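Secreted in xylem 3 (Fusarium oxysporum, PDB 5OD4) is a secreted fungal effector that suppresses plant immunity and, as the avirulence protein Avr2, can also be recognised by the host. Local coordinates at residues D114-S118 against Y119-L123. Residues are numbered along the deposited sequence; the frame is centred on the assembly and turned at random. Where two conformers were deposited one is given.
Sequences DADAS and YTYYL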
loop_
_atom_site.group_PDB
_atom_site.type_symbol
_atom_site.label_atom_id
_atom_site.label_comp_id
_atom_site.label_asym_id
_atom_site.label_seq_id
_atom_site.Cartn_x
_atom_site.Cartn_y
_atom_site.Cartn_z
ATOM N N ASP A 114 5.787 -1.337 11.662
ATOM C CA ASP A 114 6.930 -0.621 12.244
ATOM C C ASP A 114 7.911 -0.292 11.110
ATOM O O ASP A 114 8.367 -1.165 10.391
ATOM C CB ASP A 114 7.620 -1.477 13.296
ATOM C CG ASP A 114 6.795 -1.691 14.541
ATOM O OD1 ASP A 114 5.856 -0.943 14.839
ATOM O OD2 ASP A 114 7.178 -2.595 15.320
ATOM N N ALA A 115 8.277 0.976 10.998
ATOM C CA ALA A 115 9.091 1.411 9.873
ATOM C C ALA A 115 10.431 0.705 9.875
ATOM O O ALA A 115 11.066 0.565 10.931
ATOM C CB ALA A 115 9.268 2.908 9.931
ATOM N N ASP A 116 10.880 0.286 8.696
ATOM C CA ASP A 116 12.096 -0.500 8.550
ATOM C C ASP A 116 12.725 -0.202 7.200
ATOM O O ASP A 116 12.131 -0.461 6.148
ATOM C CB ASP A 116 11.809 -1.985 8.741
ATOM C CG ASP A 116 13.089 -2.864 8.799
ATOM O OD1 ASP A 116 14.115 -2.503 8.258
ATOM O OD2 ASP A 116 13.041 -3.965 9.420
ATOM N N ALA A 117 13.937 0.338 7.243
ATOM C CA ALA A 117 14.664 0.728 6.043
ATOM C C ALA A 117 15.318 -0.421 5.291
ATOM O O ALA A 117 15.845 -0.222 4.205
ATOM C CB ALA A 117 15.751 1.742 6.402
ATOM N N SER A 118 15.262 -1.630 5.835
ATOM C CA SER A 118 15.968 -2.803 5.298
ATOM C C SER A 118 15.181 -3.582 4.257
ATOM O O SER A 118 15.639 -4.650 3.857
ATOM C CB SER A 118 16.416 -3.743 6.429
ATOM O OG SER A 118 15.360 -4.459 7.014
ATOM N N TYR A 119 14.010 -3.091 3.855
ATOM C CA TYR A 119 13.231 -3.694 2.790
ATOM C C TYR A 119 12.779 -2.606 1.830
ATOM O O TYR A 119 12.591 -1.461 2.228
ATOM C CB TYR A 119 11.962 -4.369 3.336
ATOM C CG TYR A 119 12.204 -5.488 4.264
ATOM C CD1 TYR A 119 12.383 -5.261 5.620
ATOM C CD2 TYR A 119 12.209 -6.799 3.812
ATOM C CE1 TYR A 119 12.581 -6.312 6.501
ATOM C CE2 TYR A 119 12.378 -7.868 4.705
ATOM C CZ TYR A 119 12.557 -7.602 6.043
ATOM O OH TYR A 119 12.743 -8.658 6.904
ATOM N N THR A 120 12.557 -2.997 0.585
ATOM C CA THR A 120 11.791 -2.203 -0.366
ATOM C C THR A 120 10.370 -2.756 -0.378
ATOM O O THR A 120 10.177 -3.979 -0.314
ATOM C CB THR A 120 12.398 -2.305 -1.796
ATOM O OG1 THR A 120 13.803 -1.959 -1.740
ATOM C CG2 THR A 120 11.714 -1.393 -2.788
ATOM N N TYR A 121 9.388 -1.868 -0.477
ATOM C CA TYR A 121 7.991 -2.237 -0.370
ATOM C C TYR A 121 7.292 -2.056 -1.704
ATOM O O TYR A 121 7.531 -1.077 -2.412
ATOM C CB TYR A 121 7.303 -1.365 0.723
ATOM C CG TYR A 121 7.987 -1.532 2.040
ATOM C CD1 TYR A 121 7.734 -2.634 2.825
ATOM C CD2 TYR A 121 8.936 -0.641 2.478
ATOM C CE1 TYR A 121 8.400 -2.827 4.031
ATOM C CE2 TYR A 121 9.628 -0.816 3.668
ATOM C CZ TYR A 121 9.357 -1.919 4.428
ATOM O OH TYR A 121 10.020 -2.166 5.620
ATOM N N TYR A 122 6.411 -3.005 -2.028
ATOM C CA TYR A 122 5.706 -3.036 -3.319
ATOM C C TYR A 122 4.224 -3.096 -3.047
ATOM O O TYR A 122 3.736 -4.092 -2.499
ATOM C CB TYR A 122 6.159 -4.256 -4.150
ATOM C CG TYR A 122 7.621 -4.183 -4.518
ATOM C CD1 TYR A 122 8.635 -4.526 -3.602
ATOM C CD2 TYR A 122 7.991 -3.735 -5.763
ATOM C CE1 TYR A 122 9.971 -4.449 -3.941
ATOM C CE2 TYR A 122 9.356 -3.618 -6.121
ATOM C CZ TYR A 122 10.311 -3.964 -5.184
ATOM O OH TYR A 122 11.648 -3.883 -5.515
ATOM N N LEU A 123 3.503 -2.049 -3.430
ATOM C CA LEU A 123 2.074 -1.932 -3.221
ATOM C C LEU A 123 1.345 -2.232 -4.531
ATOM O O LEU A 123 1.701 -1.691 -5.579
ATOM C CB LEU A 123 1.746 -0.491 -2.797
ATOM C CG LEU A 123 0.290 -0.077 -2.727
ATOM C CD1 LEU A 123 -0.452 -0.867 -1.661
ATOM C CD2 LEU A 123 0.172 1.421 -2.486
HETATM O O HOH W 1 14.006 0.846 2.163
#
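Tyr121 CG lies anti to its own carbonyl carbon (chi1 -58°), and the phenol reaches back to the loop that precedes the strand, where Tyr121 OH donates to the backbone O of Asp116 at 2.8 Å. The hydroxyl arrives in the carbonyl plane, on a lone pair, and Asp116 O in turn sits at the edge of the Tyr121 ring. Tyr121 itself is buried, its ring meeting those of Trp113 and Phe21, so this bond gives its polar end a partner and ties the loop to the strand.

The side chain of Asp116 extends anti to its backbone N (chi1 -172°), which brings the carboxylate over Ser118. There Ser118 N donates to Asp116 OD1 on the anti side at 2.8 Å, a backbone bond that ties the carboxylate to the loop. Ser118 was modelled in two conformers; in the one described, Ser118 OG is a second donor to Asp116 OD1, at 2.6 Å and from the same face of the carboxylate plane.

Beside this pair stands the Tyr119 ring. Asp116 OD2 comes to its edge, 3.8 Å from Tyr119 CE1, with the carboxylate and ring planes 80° apart. Arg83 of the adjacent strand makes a cation-pi contact with this ring. A water lies within hydrogen-bonding distance of Ala117 O and Tyr119 O, linking the end of the loop to the start of the strand.

The bond from Ser118 N to Asp116 OD1, a backbone N-H two residues on, makes this an Asx turn, here built into the loop that carries the chain from strand 109-114 in one sheet of the beta-sandwich to strand 119-127 in the other.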